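Local coordinates for protein catalase-3 (Neurospora crassa, PDB 4AJ9) that breaks down hydrogen peroxide to water and oxygen at a heme iron, probably protecting cells from its toxic effects, at residues Q325-Q329 with F365-N371; D1-R5 with R314-N318; A86-L90 with F126-E130. All blocks are in the same frame, centred on the assembly; numbering follows the deposited sequence.

Contact 1. Residues Q325-Q329 with F365-N371. With HEM (protoporphyrin IX containing Fe), chain Y.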
loop_
_atom_site.group_PDB
_atom_site.type_symbol
_atom_site.label_atom_id
_atom_site.label_comp_id
_atom_site.label_asym_id
_atom_site.label_seq_id
_atom_site.Cartn_x
_atom_site.Cartn_y
_atom_site.Cartn_z
ATOM N N GLN C 325 2.231 3.463 -16.148
ATOM C CA GLN C 325 1.706 4.307 -15.086
ATOM C C GLN C 325 0.532 5.207 -15.487
ATOM O O GLN C 325 -0.214 5.639 -14.628
ATOM C CB GLN C 325 2.809 5.161 -14.448
ATOM C CG GLN C 325 3.765 4.374 -13.556
ATOM C CD GLN C 325 4.602 5.261 -12.632
ATOM O OE1 GLN C 325 4.693 5.008 -11.428
ATOM N NE2 GLN C 325 5.234 6.281 -13.194
ATOM N N ILE C 326 0.361 5.507 -16.769
ATOM C CA ILE C 326 -0.734 6.400 -17.142
ATOM C C ILE C 326 -2.092 5.846 -16.673
ATOM O O ILE C 326 -2.362 4.653 -16.794
ATOM C CB ILE C 326 -0.762 6.741 -18.649
ATOM C CG1 ILE C 326 -1.635 7.985 -18.884
ATOM C CG2 ILE C 326 -1.195 5.518 -19.476
ATOM C CD1 ILE C 326 -1.587 8.552 -20.334
ATOM N N SER C 327 -2.923 6.731 -16.125
ATOM C CA SER C 327 -4.177 6.346 -15.478
ATOM C C SER C 327 -5.341 7.039 -16.171
ATOM O O SER C 327 -5.625 8.210 -15.875
ATOM C CB SER C 327 -4.156 6.802 -14.011
ATOM O OG SER C 327 -3.124 6.167 -13.276
ATOM N N PHE C 328 -6.016 6.339 -17.081
ATOM C CA PHE C 328 -7.146 6.927 -17.806
ATOM C C PHE C 328 -8.402 6.901 -16.945
ATOM O O PHE C 328 -8.534 6.054 -16.062
ATOM C CB PHE C 328 -7.419 6.171 -19.110
ATOM C CG PHE C 328 -6.370 6.378 -20.176
ATOM C CD1 PHE C 328 -6.441 7.470 -21.040
ATOM C CD2 PHE C 328 -5.344 5.461 -20.344
ATOM C CE1 PHE C 328 -5.485 7.648 -22.025
ATOM C CE2 PHE C 328 -4.385 5.646 -21.332
ATOM C CZ PHE C 328 -4.465 6.739 -22.168
ATOM N N GLN C 329 -9.316 7.833 -17.210
ATOM C CA GLN C 329 -10.611 7.886 -16.528
ATOM C C GLN C 329 -11.663 8.545 -17.422
ATOM O O GLN C 329 -11.444 9.649 -17.926
ATOM C CB GLN C 329 -10.536 8.730 -15.259
ATOM C CG GLN C 329 -9.661 8.221 -14.121
ATOM C CD GLN C 329 -9.850 9.094 -12.888
ATOM O OE1 GLN C 329 -10.976 9.389 -12.508
ATOM N NE2 GLN C 329 -8.752 9.537 -12.285
ATOM N N PHE C 365 -1.751 9.991 -7.596
ATOM C CA PHE C 365 -1.367 9.500 -8.921
ATOM C C PHE C 365 -1.518 10.561 -10.006
ATOM O O PHE C 365 -0.864 10.470 -11.052
ATOM C CB PHE C 365 -2.187 8.251 -9.281
ATOM C CG PHE C 365 -3.651 8.435 -9.080
ATOM C CD1 PHE C 365 -4.432 8.979 -10.077
ATOM C CD2 PHE C 365 -4.243 8.106 -7.862
ATOM C CE1 PHE C 365 -5.790 9.172 -9.880
ATOM C CE2 PHE C 365 -5.584 8.298 -7.653
ATOM C CZ PHE C 365 -6.366 8.834 -8.661
ATOM N N GLU C 366 -2.354 11.583 -9.785
ATOM C CA GLU C 366 -2.471 12.624 -10.819
ATOM C C GLU C 366 -1.213 13.498 -10.875
ATOM O O GLU C 366 -1.047 14.287 -11.805
ATOM C CB GLU C 366 -3.728 13.502 -10.657
ATOM C CG GLU C 366 -5.071 12.743 -10.647
ATOM C CD GLU C 366 -5.529 12.278 -12.026
ATOM O OE1 GLU C 366 -4.711 11.770 -12.823
ATOM O OE2 GLU C 366 -6.731 12.417 -12.322
ATOM N N GLN C 367 -0.337 13.349 -9.884
ATOM C CA GLN C 367 0.914 14.100 -9.840
ATOM C C GLN C 367 2.049 13.453 -10.645
ATOM O O GLN C 367 3.065 14.096 -10.914
ATOM C CB GLN C 367 1.347 14.343 -8.386
ATOM C CG GLN C 367 0.335 15.135 -7.576
ATOM C CD GLN C 367 0.856 15.532 -6.205
ATOM O OE1 GLN C 367 1.700 14.852 -5.625
ATOM N NE2 GLN C 367 0.354 16.652 -5.683
ATOM N N LEU C 368 1.878 12.196 -11.055
ATOM C CA LEU C 368 2.896 11.541 -11.869
ATOM C C LEU C 368 3.055 12.309 -13.180
ATOM O O LEU C 368 2.077 12.797 -13.737
ATOM C CB LEU C 368 2.514 10.091 -12.153
ATOM C CG LEU C 368 2.437 9.206 -10.906
ATOM C CD1 LEU C 368 1.875 7.833 -11.252
ATOM C CD2 LEU C 368 3.817 9.084 -10.264
ATOM N N PRO C 369 4.290 12.427 -13.673
ATOM C CA PRO C 369 4.499 13.237 -14.882
ATOM C C PRO C 369 3.515 12.911 -16.009
ATOM O O PRO C 369 2.970 13.830 -16.626
ATOM C CB PRO C 369 5.932 12.891 -15.280
ATOM C CG PRO C 369 6.604 12.590 -13.946
ATOM C CD PRO C 369 5.544 11.840 -13.168
ATOM N N ILE C 370 3.280 11.630 -16.273
ATOM C CA ILE C 370 2.423 11.252 -17.408
ATOM C C ILE C 370 0.941 11.569 -17.164
ATOM O O ILE C 370 0.173 11.729 -18.113
ATOM C CB ILE C 370 2.605 9.752 -17.804
ATOM C CG1 ILE C 370 1.937 9.448 -19.155
ATOM C CG2 ILE C 370 2.081 8.834 -16.715
ATOM C CD1 ILE C 370 2.682 10.027 -20.370
ATOM N N ASN C 371 0.546 11.676 -15.893
ATOM C CA ASN C 371 -0.830 12.035 -15.538
ATOM C C ASN C 371 -1.080 13.536 -15.352
ATOM O O ASN C 371 -2.220 13.987 -15.405
ATOM C CB ASN C 371 -1.269 11.285 -14.281
ATOM C CG ASN C 371 -1.569 9.831 -14.558
ATOM O OD1 ASN C 371 -2.087 9.489 -15.621
ATOM N ND2 ASN C 371 -1.240 8.966 -13.605
HETATM C CHA HEM Y . -9.629 -0.098 -18.271
HETATM C CHB HEM Y . -12.503 0.741 -22.109
HETATM C CHC HEM Y . -16.337 -0.627 -19.483
HETATM C CHD HEM Y . -13.608 -0.599 -15.481
HETATM C C1A HEM Y . -10.051 0.207 -19.553
HETATM C C2A HEM Y . -9.206 0.580 -20.682
HETATM C C3A HEM Y . -10.005 0.794 -21.742
HETATM C C4A HEM Y . -11.377 0.588 -21.319
HETATM C CMA HEM Y . -9.580 1.211 -23.171
HETATM C CAA HEM Y . -7.656 0.652 -20.654
HETATM C CBA HEM Y . -7.156 2.083 -20.491
HETATM C CGA HEM Y . -5.653 2.073 -20.581
HETATM O O1A HEM Y . -4.982 2.278 -19.540
HETATM O O2A HEM Y . -5.118 1.849 -21.700
HETATM C C1B HEM Y . -13.805 0.499 -21.715
HETATM C C2B HEM Y . -14.996 0.757 -22.506
HETATM C C3B HEM Y . -16.060 0.359 -21.792
HETATM C C4B HEM Y . -15.572 -0.135 -20.519
HETATM C CMB HEM Y . -14.947 1.362 -23.928
HETATM C CAB HEM Y . -17.563 0.442 -22.151
HETATM C CBB HEM Y . -18.009 1.365 -23.012
HETATM C C1C HEM Y . -15.939 -0.652 -18.168
HETATM C C2C HEM Y . -16.816 -0.726 -17.009
HETATM C C3C HEM Y . -16.041 -0.739 -15.921
HETATM C C4C HEM Y . -14.669 -0.626 -16.344
HETATM C CMC HEM Y . -18.352 -0.832 -17.054
HETATM C CAC HEM Y . -16.462 -0.763 -14.446
HETATM C CBC HEM Y . -17.594 -0.159 -14.080
HETATM C C1D HEM Y . -12.299 -0.480 -15.845
HETATM C C2D HEM Y . -11.202 -0.464 -14.911
HETATM C C3D HEM Y . -9.963 -0.310 -15.780
HETATM C C4D HEM Y . -10.433 -0.240 -17.146
HETATM C CMD HEM Y . -11.299 -0.582 -13.375
HETATM C CAD HEM Y . -8.506 -0.224 -15.296
HETATM C CBD HEM Y . -8.150 1.257 -15.227
HETATM C CGD HEM Y . -6.772 1.415 -14.642
HETATM O O1D HEM Y . -6.151 2.480 -14.877
HETATM O O2D HEM Y . -6.290 0.466 -13.973
HETATM N NA HEM Y . -11.363 0.229 -19.983
HETATM N NB HEM Y . -14.199 -0.037 -20.516
HETATM N NC HEM Y . -14.638 -0.587 -17.720
HETATM N ND HEM Y . -11.818 -0.341 -17.140
HETATM FE FE HEM Y . -13.008 -0.079 -18.854
HETATM O O HOH W 1 -6.165 9.337 -13.402
HETATM O O HOH W 2 -8.748 12.161 -10.457
#
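The amide of Gln-329 meets the edge of the Phe-365 ring near the ring plane, with NE2 3.8 Å from CE1 and the two planes 57° apart. NE2 also lies 3.5 Å from Glu-366 OE2, the carboxylate being turned only slightly from the amide. The Phe-328 ring has a heme propionate at its edge, CD2 standing 3.3 Å from HEM O1A, and Arg-125 forms a cation-pi contact with it. The contact thus belongs to the heme pocket of the catalase fold: two loops, one following helix 319-324 and the other helix 343-360, pack together beside a heme propionate, and Gln-329 comes close to Tyr-352, by similarity the axial ligand of the iron. A bend in the Glu-366 chain (chi2 -76°) brings its carboxylate toward Gln-329, where two waters bridge the acid and the amide; one of them also donates to Ser-327 O. The firmer partner of OE2 is His-332. Asn-371 is the main polar link. Its OD1 takes the Ser-327 N-H on a lone pair in the carbonyl plane, at 2.9 Å and nearly straight (162°), and accepts from Arg-125 as well. Its ND2 donates to Phe-365 O at 3.0 Å from above that carbonyl plane, opposite the face used by Leu-368 N, which fixes the amide's rotation; a weak bond also runs from ND2 to Ser-327 OG, whose stronger partner is Gln-356. Gln-325, whose NE2 bonds Ala-321 O and Gln-387 O of a second subunit, crosses Leu-368 at about a right angle. The two isoleucines cross likewise: Ile-326 CD1 rests 3.8 Å from Ile-370 CG1, and Ile-370 CG2 packs 3.7 Å from the backbone N of Ile-326.

Contact 2. Residues D1-R5 with R314-N318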
loop_
_atom_site.group_PDB
_atom_site.type_symbol
_atom_site.label_atom_id
_atom_site.label_comp_id
_atom_site.label_asym_id
_atom_site.label_seq_id
_atom_site.Cartn_x
_atom_site.Cartn_y
_atom_site.Cartn_z
ATOM N N ASP C 1 7.047 18.502 -30.697
ATOM C CA ASP C 1 7.366 17.421 -29.765
ATOM C C ASP C 1 6.349 17.334 -28.620
ATOM O O ASP C 1 6.414 18.106 -27.657
ATOM C CB ASP C 1 8.786 17.586 -29.214
ATOM C CG ASP C 1 9.114 16.576 -28.125
ATOM O OD1 ASP C 1 8.705 15.401 -28.245
ATOM O OD2 ASP C 1 9.778 16.961 -27.142
ATOM N N ALA C 2 5.417 16.389 -28.735
ATOM C CA ALA C 2 4.344 16.226 -27.754
ATOM C C ALA C 2 4.857 15.906 -26.354
ATOM O O ALA C 2 4.149 16.135 -25.372
ATOM C CB ALA C 2 3.346 15.156 -28.210
ATOM N N ARG C 3 6.076 15.372 -26.269
ATOM C CA ARG C 3 6.689 15.035 -24.979
ATOM C C ARG C 3 7.429 16.199 -24.313
ATOM O O ARG C 3 7.979 16.036 -23.224
ATOM C CB ARG C 3 7.656 13.855 -25.123
ATOM C CG ARG C 3 7.014 12.547 -25.550
ATOM C CD ARG C 3 8.014 11.378 -25.522
ATOM N NE ARG C 3 8.311 10.940 -24.160
ATOM C CZ ARG C 3 9.380 11.323 -23.468
ATOM N NH1 ARG C 3 10.270 12.149 -24.013
ATOM N NH2 ARG C 3 9.560 10.882 -22.231
ATOM N N GLN C 4 7.447 17.364 -24.957
ATOM C CA GLN C 4 8.232 18.497 -24.459
ATOM C C GLN C 4 8.142 18.684 -22.938
ATOM O O GLN C 4 9.155 18.904 -22.269
ATOM C CB GLN C 4 7.828 19.795 -25.165
ATOM C CG GLN C 4 8.675 20.999 -24.775
ATOM C CD GLN C 4 10.129 20.847 -25.192
ATOM O OE1 GLN C 4 10.426 20.354 -26.280
ATOM N NE2 GLN C 4 11.044 21.266 -24.321
ATOM N N ARG C 5 6.929 18.589 -22.400
ATOM C CA ARG C 5 6.691 18.883 -20.989
ATOM C C ARG C 5 7.390 17.876 -20.077
ATOM O O ARG C 5 7.690 18.176 -18.915
ATOM C CB ARG C 5 5.186 18.917 -20.694
ATOM C CG ARG C 5 4.534 17.545 -20.703
ATOM C CD ARG C 5 3.013 17.617 -20.701
ATOM N NE ARG C 5 2.434 16.281 -20.817
ATOM C CZ ARG C 5 2.332 15.613 -21.960
ATOM N NH1 ARG C 5 2.764 16.168 -23.088
ATOM N NH2 ARG C 5 1.803 14.395 -21.975
ATOM N N ARG C 314 5.495 10.247 -31.372
ATOM C CA ARG C 314 6.590 10.123 -30.404
ATOM C C ARG C 314 6.441 8.878 -29.534
ATOM O O ARG C 314 5.446 8.732 -28.825
ATOM C CB ARG C 314 6.692 11.363 -29.507
ATOM C CG ARG C 314 7.100 12.659 -30.200
ATOM C CD ARG C 314 8.568 12.657 -30.613
ATOM N NE ARG C 314 9.027 13.990 -31.005
ATOM C CZ ARG C 314 8.957 14.484 -32.240
ATOM N NH1 ARG C 314 8.444 13.759 -33.229
ATOM N NH2 ARG C 314 9.402 15.709 -32.487
ATOM N N ASN C 315 7.431 7.986 -29.591
ATOM C CA ASN C 315 7.474 6.835 -28.692
ATOM C C ASN C 315 7.826 7.288 -27.287
ATOM O O ASN C 315 8.458 8.320 -27.116
ATOM C CB ASN C 315 8.507 5.803 -29.183
ATOM C CG ASN C 315 7.993 4.996 -30.361
ATOM O OD1 ASN C 315 6.827 4.604 -30.385
ATOM N ND2 ASN C 315 8.850 4.764 -31.355
ATOM N N PRO C 316 7.418 6.518 -26.268
ATOM C CA PRO C 316 7.870 6.826 -24.906
ATOM C C PRO C 316 9.365 6.601 -24.723
ATOM O O PRO C 316 9.990 5.842 -25.485
ATOM C CB PRO C 316 7.099 5.819 -24.047
ATOM C CG PRO C 316 6.723 4.729 -24.984
ATOM C CD PRO C 316 6.451 5.408 -26.289
ATOM N N MET C 317 9.933 7.266 -23.718
ATOM C CA MET C 317 11.338 7.083 -23.372
ATOM C C MET C 317 11.488 5.947 -22.359
ATOM O O MET C 317 12.373 5.099 -22.489
ATOM C CB MET C 317 11.925 8.385 -22.819
ATOM C CG MET C 317 13.390 8.279 -22.389
ATOM S SD MET C 317 14.072 9.863 -21.828
ATOM C CE MET C 317 14.334 10.676 -23.413
ATOM N N ASN C 318 10.627 5.947 -21.341
ATOM C CA ASN C 318 10.530 4.828 -20.409
ATOM C C ASN C 318 9.092 4.295 -20.382
ATOM O O ASN C 318 8.168 4.997 -19.972
ATOM C CB ASN C 318 10.972 5.252 -18.999
ATOM C CG ASN C 318 11.029 4.081 -18.019
ATOM O OD1 ASN C 318 10.080 3.828 -17.280
ATOM N ND2 ASN C 318 12.152 3.377 -18.003
#
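A salt bridge and an arginine laid against backbone and methionine fasten the start of the chain, 1-5, to the segment 314-318 that leads from strand 305-314 of the antiparallel sheet into helix 319-324. Asp-1 and Arg-314 form the bridge. Their side chains cross at about a right angle, yet carboxylate and guanidinium are close to parallel. Arg-314 NE donates to Asp-1 OD1 at 3.1 Å, but the bond is bent (135°) and reaches the oxygen from 38° above the carboxylate plane, so the fit is not that of a straight in-plane pair. A bend at chi2 of Arg-314 (-72°) turns its chain so that NE meets the acid. OD1 also receives a weak bond from Arg-3 N within the type I turn from Asp-1 to Gln-4, while OD2 pairs with Lys-7. The amino group of Asp-1 stands 4.1 Å from Arg-314 NH2, a like-charge approach that the nearby carboxylate probably softens. With a leucine at Arg-314, Asp-1 OD1 would probably lose its charged mate on the strand, leaving the first residue freer to move. Deeper in, Arg-3 runs over the other segment: its CG lies 4.1 Å from Arg-314 CB, its CD 3.5 Å from Asn-315 O, and Met-317 CB sits over one face of the guanidinium, 3.5 Å from NH2. Glu-10 and Glu-322 hold that buried charge by salt bridges, and Glu-322 also accepts from Met-317 N, linking the arginine to the helix start that Asn-318 caps. Around this, Ala-2 and Arg-3 touch His-72 of strand 68-77, which pairs with Arg-314 through its backbone; Pro-316 packs on Trp-260 of helix 254-264, and Ile-390 and His-391 of a second subunit border Arg-3 and Met-317.

Contact 3. Residues A86-L90 with F126-E130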
loop_
_atom_site.group_PDB
_atom_site.type_symbol
_atom_site.label_atom_id
_atom_site.label_comp_id
_atom_site.label_asym_id
_atom_site.label_seq_id
_atom_site.Cartn_x
_atom_site.Cartn_y
_atom_site.Cartn_z
ATOM N N ALA C 86 -18.330 23.955 -25.978
ATOM C CA ALA C 86 -17.430 24.911 -25.327
ATOM C C ALA C 86 -16.047 24.325 -25.081
ATOM O O ALA C 86 -15.166 25.018 -24.560
ATOM C CB ALA C 86 -18.021 25.381 -24.001
ATOM N N ALA C 87 -15.862 23.049 -25.417
ATOM C CA ALA C 87 -14.577 22.381 -25.193
ATOM C C ALA C 87 -13.429 23.154 -25.838
ATOM O O ALA C 87 -13.431 23.399 -27.037
ATOM C CB ALA C 87 -14.617 20.948 -25.715
ATOM N N SER C 88 -12.446 23.527 -25.029
ATOM C CA SER C 88 -11.378 24.411 -25.469
ATOM C C SER C 88 -10.513 23.789 -26.565
ATOM O O SER C 88 -10.057 24.479 -27.470
ATOM C CB SER C 88 -10.505 24.821 -24.276
ATOM O OG SER C 88 -9.293 25.409 -24.717
ATOM N N PHE C 89 -10.281 22.486 -26.487
ATOM C CA PHE C 89 -9.410 21.850 -27.468
ATOM C C PHE C 89 -10.062 21.777 -28.853
ATOM O O PHE C 89 -9.392 21.493 -29.842
ATOM C CB PHE C 89 -8.930 20.474 -26.989
ATOM C CG PHE C 89 -9.953 19.372 -27.125
ATOM C CD1 PHE C 89 -11.013 19.274 -26.234
ATOM C CD2 PHE C 89 -9.833 18.420 -28.128
ATOM C CE1 PHE C 89 -11.940 18.260 -26.353
ATOM C CE2 PHE C 89 -10.753 17.395 -28.244
ATOM C CZ PHE C 89 -11.808 17.321 -27.365
ATOM N N LEU C 90 -11.361 22.046 -28.921
ATOM C CA LEU C 90 -12.062 22.071 -30.204
ATOM C C LEU C 90 -12.463 23.489 -30.611
ATOM O O LEU C 90 -13.274 23.677 -31.520
ATOM C CB LEU C 90 -13.287 21.160 -30.147
ATOM C CG LEU C 90 -12.954 19.673 -29.970
ATOM C CD1 LEU C 90 -14.189 18.874 -29.606
ATOM C CD2 LEU C 90 -12.299 19.118 -31.237
ATOM N N PHE C 126 -6.406 13.879 -24.081
ATOM C CA PHE C 126 -6.091 15.198 -24.611
ATOM C C PHE C 126 -5.638 16.027 -23.433
ATOM O O PHE C 126 -6.382 16.180 -22.470
ATOM C CB PHE C 126 -7.335 15.863 -25.214
ATOM C CG PHE C 126 -7.966 15.099 -26.342
ATOM C CD1 PHE C 126 -8.929 14.135 -26.087
ATOM C CD2 PHE C 126 -7.646 15.392 -27.664
ATOM C CE1 PHE C 126 -9.535 13.439 -27.133
ATOM C CE2 PHE C 126 -8.260 14.709 -28.722
ATOM C CZ PHE C 126 -9.204 13.733 -28.448
ATOM N N TYR C 127 -4.416 16.541 -23.488
ATOM C CA TYR C 127 -3.920 17.400 -22.431
ATOM C C TYR C 127 -4.298 18.847 -22.790
ATOM O O TYR C 127 -3.461 19.609 -23.291
ATOM C CB TYR C 127 -2.397 17.249 -22.310
ATOM C CG TYR C 127 -1.898 15.877 -21.892
ATOM C CD1 TYR C 127 -1.679 14.861 -22.836
ATOM C CD2 TYR C 127 -1.599 15.604 -20.562
ATOM C CE1 TYR C 127 -1.198 13.610 -22.444
ATOM C CE2 TYR C 127 -1.119 14.364 -20.165
ATOM C CZ TYR C 127 -0.919 13.372 -21.110
ATOM O OH TYR C 127 -0.443 12.146 -20.701
ATOM N N THR C 128 -5.563 19.214 -22.563
ATOM C CA THR C 128 -6.082 20.509 -23.019
ATOM C C THR C 128 -5.709 21.625 -22.072
ATOM O O THR C 128 -5.277 21.374 -20.943
ATOM C CB THR C 128 -7.617 20.516 -23.175
ATOM O OG1 THR C 128 -8.240 20.803 -21.903
ATOM C CG2 THR C 128 -8.116 19.180 -23.704
ATOM N N ASP C 129 -5.880 22.863 -22.521
ATOM C CA ASP C 129 -5.560 23.996 -21.659
ATOM C C ASP C 129 -6.665 24.232 -20.628
ATOM O O ASP C 129 -6.582 25.158 -19.835
ATOM C CB ASP C 129 -5.258 25.252 -22.478
ATOM C CG ASP C 129 -6.308 25.523 -23.534
ATOM O OD1 ASP C 129 -7.475 25.129 -23.319
ATOM O OD2 ASP C 129 -5.969 26.133 -24.577
ATOM N N GLU C 130 -7.679 23.366 -20.623
ATOM C CA GLU C 130 -8.716 23.387 -19.584
ATOM C C GLU C 130 -8.840 22.024 -18.893
ATOM O O GLU C 130 -9.932 21.601 -18.495
ATOM C CB GLU C 130 -10.064 23.887 -20.144
ATOM C CG GLU C 130 -9.968 25.341 -20.621
ATOM C CD GLU C 130 -11.289 25.956 -21.074
ATOM O OE1 GLU C 130 -12.308 25.245 -21.190
ATOM O OE2 GLU C 130 -11.296 27.183 -21.309
HETATM O O HOH W 3 -12.816 22.708 -22.243
#
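Phe-89 and Phe-126 meet obliquely, their ring planes 36° apart and centroids 4.5 Å apart. Phe-89 CE2 points onto one face of the Phe-126 ring, offset toward its rim, and lies 3.7 Å from Phe-126 CE2. Leu-90 CG covers a face of the Phe-89 ring. With chi1 at 78°, Phe-89 carries its ring toward Phe-126 while its CB stays 3.6 Å from Thr-128 CG2. Thr-128 OG1 accepts Glu-130 N at 2.9 Å, an ST turn that shapes the chain just past the strand, and also hydrogen-bonds Gly-131 O. Beyond it Ser-88 CB lies against the Glu-130 carboxylate, 3.5 Å from CD, and a water links Ser-88 N to Glu-130 OE1; OE2 forms a salt bridge with Arg-416. The modelled 2.3 Å between Ser-88 OG and Asp-129 OD1 is too short to be trusted in detail. The loop joining strands 68-77 and 96-104 thus lies on the end of strand 121-128, with Phe-126 edge-to-face with Phe-75 of strand 68-77, Phe-89 meeting Phe-133 of strand 131-138, and both rings of the contact touching Thr-97 of strand 96-104.

Overall arrangement
All three contacts lie on one side of the chain's centre, around the antiparallel sheet of the catalase domain. The centres of contacts 1 and 2 are about 15 Å apart; contact 3 is centred about 18 Å from contact 1 and about 20 Å from contact 2. Along the chain, 1-5 comes first, then both halves of contact 3, then 314-318, and last both halves of contact 1; helix 319-324 joins 314-318 to 325-329. Tyr-127 of contact 3 ties them together: its OH probably bonds Ile-370 O of contact 1, and Arg-5 of contact 2 makes a cation-pi contact with its ring. Chain start, the end of strand 121-128 and heme-pocket loops are thereby connected.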